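Side-chain contact in nucleoporin NUP170 (Chaetomium thermophilum, PDB 5HAX), which probably serves as a structural nucleoporin of the nuclear pore complex, combining an N-terminal beta-propeller with an alpha-helical region: residues I187-E192 against H198-Q203. Residues are numbered along the deposited sequence; the frame is centred on the assembly and turned at random.
Sequences IFLGGE and HEIFYQ
Phe188 and Glu199 run alongside each other in the same direction from neighbouring strands of a beta hairpin, the middle pair of a four-stranded antiparallel blade in the beta-propeller; they illustrate how an acid can sit beside an aromatic ring on one face of a hairpin while aliphatic side chains pack on the other. The Phe188 ring and the Glu199 carboxylate are turned 46° apart, with Phe188 CE1 3.4 Å from Glu199 OE1. Glu199 arrives there fully stretched, CG anti to its backbone N (chi1 178°), and its carboxylate has three polar partners: OE1 hydrogen-bonds to His218, while OE2 forms a salt bridge to Arg186 and accepts from a water. These partners probably favour the charged carboxylate in a buried setting. On the other face, Leu189 slants across Ile200, their CD1 methyls 3.7 Å apart, and both touch Ile143 of strand 142-151, which belongs to the adjacent blade. Farther along, Ile187 CD1 reaches Tyr202 CE2 at 3.9 Å, the two side chains nearly perpendicular, while the tyrosine hydroxyl hydrogen-bonds to Lys123 N. Leu189 and His198 exchange two backbone hydrogen bonds, and Ile200 N donates to Ile187 O. Ile187 N and Ile200 O, 4.3 Å apart, are too distant for a direct bond; a water accepts from Ile187 N at 3.1 Å and donates to Ile200 O at 2.6 Å and Glu199 OE2 at 2.8 Å.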
ATOM      1  N   ILE A 187      -3.615  16.568  15.659  1.00 44.79           N
ATOM      2  CA  ILE A 187      -4.821  16.864  14.885  1.00 44.35           C
ATOM      3  C   ILE A 187      -4.686  18.265  14.298  1.00 51.31           C
ATOM      4  O   ILE A 187      -4.582  19.246  15.044  1.00 47.05           O
ATOM      5  CB  ILE A 187      -6.087  16.760  15.753  1.00 41.73           C
ATOM      6  CG1 ILE A 187      -6.232  15.343  16.322  1.00 43.03           C
ATOM      7  CG2 ILE A 187      -7.323  17.141  14.947  1.00 42.38           C
ATOM      8  CD1 ILE A 187      -7.322  15.211  17.366  1.00 46.74           C
ATOM      9  N   PHE A 188      -4.714  18.359  12.967  1.00 43.40           N
ATOM     10  CA  PHE A 188      -4.609  19.625  12.253  1.00 41.21           C
ATOM     11  C   PHE A 188      -5.905  19.929  11.505  1.00 45.70           C
ATOM     12  O   PHE A 188      -6.571  19.023  10.995  1.00 40.23           O
ATOM     13  CB  PHE A 188      -3.437  19.604  11.266  1.00 43.60           C
ATOM     14  CG  PHE A 188      -2.087  19.507  11.924  1.00 42.98           C
ATOM     15  CD1 PHE A 188      -1.526  20.605  12.552  1.00 40.94           C
ATOM     16  CD2 PHE A 188      -1.374  18.319  11.903  1.00 49.57           C
ATOM     17  CE1 PHE A 188      -0.282  20.520  13.153  1.00 45.40           C
ATOM     18  CE2 PHE A 188      -0.129  18.227  12.503  1.00 44.62           C
ATOM     19  CZ  PHE A 188       0.417  19.331  13.128  1.00 45.01           C
ATOM     20  N   LEU A 189      -6.247  21.222  11.426  1.00 41.42           N
ATOM     21  CA  LEU A 189      -7.517  21.676  10.868  1.00 40.10           C
ATOM     22  C   LEU A 189      -7.302  22.789   9.850  1.00 43.61           C
ATOM     23  O   LEU A 189      -6.391  23.611   9.983  1.00 42.08           O
ATOM     24  CB  LEU A 189      -8.457  22.204  11.959  1.00 42.40           C
ATOM     25  CG  LEU A 189      -8.656  21.370  13.223  1.00 45.60           C
ATOM     26  CD1 LEU A 189      -9.462  22.179  14.224  1.00 49.05           C
ATOM     27  CD2 LEU A 189      -9.347  20.052  12.916  1.00 45.59           C
ATOM     28  N   GLY A 190      -8.181  22.822   8.847  1.00 38.86           N
ATOM     29  CA  GLY A 190      -8.207  23.864   7.833  1.00 45.56           C
ATOM     30  C   GLY A 190      -9.577  23.894   7.190  1.00 42.84           C
ATOM     31  O   GLY A 190     -10.396  22.995   7.392  1.00 40.02           O
ATOM     32  N   GLY A 191      -9.826  24.935   6.405  1.00 32.14           N
ATOM     33  CA  GLY A 191     -11.138  25.078   5.807  1.00 41.68           C
ATOM     34  C   GLY A 191     -11.204  26.097   4.691  1.00 34.81           C
ATOM     35  O   GLY A 191     -10.192  26.462   4.090  1.00 36.62           O
ATOM     36  N   GLU A 192     -12.431  26.553   4.426  1.00 38.94           N
ATOM     37  CA  GLU A 192     -12.747  27.373   3.265  1.00 40.52           C
ATOM     38  C   GLU A 192     -12.915  28.852   3.612  1.00 38.53           C
ATOM     39  O   GLU A 192     -13.470  29.610   2.809  1.00 39.81           O
ATOM     40  CB  GLU A 192     -14.006  26.832   2.586  1.00 42.15           C
ATOM     41  CG  GLU A 192     -13.876  25.366   2.173  1.00 43.66           C
ATOM     42  CD  GLU A 192     -15.094  24.846   1.433  1.00 46.78           C
ATOM     43  OE1 GLU A 192     -16.217  25.306   1.729  1.00 54.36           O
ATOM     44  OE2 GLU A 192     -14.923  23.975   0.553  1.00 48.30           O
ATOM     45  N   HIS A 198      -4.835  25.258  11.958  1.00 43.04           N
ATOM     46  CA  HIS A 198      -4.969  25.157  13.400  1.00 45.93           C
ATOM     47  C   HIS A 198      -4.600  23.751  13.850  1.00 46.00           C
ATOM     48  O   HIS A 198      -4.600  22.802  13.063  1.00 43.57           O
ATOM     49  CB  HIS A 198      -6.398  25.483  13.850  1.00 45.21           C
ATOM     50  CG  HIS A 198      -6.856  26.858  13.478  1.00 53.18           C
ATOM     51  ND1 HIS A 198      -7.347  27.166  12.226  1.00 49.57           N
ATOM     52  CD2 HIS A 198      -6.906  28.005  14.194  1.00 52.32           C
ATOM     53  CE1 HIS A 198      -7.678  28.444  12.189  1.00 47.06           C
ATOM     54  NE2 HIS A 198      -7.419  28.977  13.370  1.00 49.03           N
ATOM     55  N   GLU A 199      -4.281  23.633  15.137  1.00 45.25           N
ATOM     56  CA  GLU A 199      -3.999  22.349  15.762  1.00 50.31           C
ATOM     57  C   GLU A 199      -4.792  22.249  17.053  1.00 52.71           C
ATOM     58  O   GLU A 199      -4.918  23.232  17.789  1.00 53.53           O
ATOM     59  CB  GLU A 199      -2.499  22.170  16.051  1.00 43.70           C
ATOM     60  CG  GLU A 199      -2.162  20.850  16.746  1.00 48.37           C
ATOM     61  CD  GLU A 199      -0.673  20.570  16.808  1.00 54.12           C
ATOM     62  OE1 GLU A 199       0.122  21.462  16.447  1.00 50.70           O
ATOM     63  OE2 GLU A 199      -0.296  19.449  17.216  1.00 44.59           O
ATOM     64  N   ILE A 200      -5.336  21.064  17.315  1.00 48.53           N
ATOM     65  CA  ILE A 200      -6.054  20.782  18.553  1.00 47.71           C
ATOM     66  C   ILE A 200      -5.125  19.996  19.467  1.00 49.91           C
ATOM     67  O   ILE A 200      -4.594  18.949  19.077  1.00 52.73           O
ATOM     68  CB  ILE A 200      -7.357  20.009  18.290  1.00 46.75           C
ATOM     69  CG1 ILE A 200      -8.342  20.901  17.527  1.00 51.83           C
ATOM     70  CG2 ILE A 200      -7.966  19.526  19.616  1.00 52.80           C
ATOM     71  CD1 ILE A 200      -9.728  20.317  17.375  1.00 57.00           C
ATOM     72  N   PHE A 201      -4.926  20.509  20.676  1.00 50.18           N
ATOM     73  CA  PHE A 201      -4.197  19.816  21.727  1.00 60.68           C
ATOM     74  C   PHE A 201      -5.185  19.230  22.725  1.00 55.32           C
ATOM     75  O   PHE A 201      -6.260  19.786  22.957  1.00 49.43           O
ATOM     76  CB  PHE A 201      -3.242  20.765  22.455  1.00 61.44           C
ATOM     77  CG  PHE A 201      -2.260  21.451  21.555  1.00 65.85           C
ATOM     78  CD1 PHE A 201      -1.072  20.832  21.204  1.00 67.25           C
ATOM     79  CD2 PHE A 201      -2.518  22.719  21.068  1.00 69.42           C
ATOM     80  CE1 PHE A 201      -0.163  21.464  20.378  1.00 69.84           C
ATOM     81  CE2 PHE A 201      -1.615  23.355  20.245  1.00 72.18           C
ATOM     82  CZ  PHE A 201      -0.434  22.729  19.897  1.00 68.42           C
ATOM     83  N   TYR A 202      -4.816  18.097  23.317  1.00 59.31           N
ATOM     84  CA  TYR A 202      -5.611  17.554  24.405  1.00 61.52           C
ATOM     85  C   TYR A 202      -4.732  16.691  25.298  1.00 60.94           C
ATOM     86  O   TYR A 202      -3.740  16.109  24.849  1.00 52.64           O
ATOM     87  CB  TYR A 202      -6.821  16.758  23.892  1.00 53.29           C
ATOM     88  CG  TYR A 202      -6.500  15.511  23.096  1.00 54.18           C
ATOM     89  CD1 TYR A 202      -6.356  14.281  23.724  1.00 61.58           C
ATOM     90  CD2 TYR A 202      -6.371  15.559  21.714  1.00 54.20           C
ATOM     91  CE1 TYR A 202      -6.076  13.137  23.001  1.00 55.51           C
ATOM     92  CE2 TYR A 202      -6.091  14.420  20.982  1.00 50.15           C
ATOM     93  CZ  TYR A 202      -5.946  13.211  21.631  1.00 60.06           C
ATOM     94  OH  TYR A 202      -5.666  12.077  20.906  1.00 54.99           O
ATOM     95  N   GLN A 203      -5.110  16.628  26.573  1.00 65.41           N
ATOM     96  CA  GLN A 203      -4.350  15.908  27.582  1.00 69.45           C
ATOM     97  C   GLN A 203      -5.317  15.290  28.580  1.00 70.44           C
ATOM     98  O   GLN A 203      -6.480  15.690  28.680  1.00 62.55           O
ATOM     99  CB  GLN A 203      -3.358  16.829  28.300  1.00 64.67           C
ATOM    100  CG  GLN A 203      -4.016  17.997  29.019  1.00 64.69           C
ATOM    101  CD  GLN A 203      -3.008  18.969  29.594  1.00 79.98           C
ATOM    102  OE1 GLN A 203      -1.813  18.681  29.651  1.00 80.24           O
ATOM    103  NE2 GLN A 203      -3.485  20.132  30.023  1.00 80.80           N
TER
HETATM  104  O   HOH W   1      -2.390  17.878  18.207  1.00 44.78           O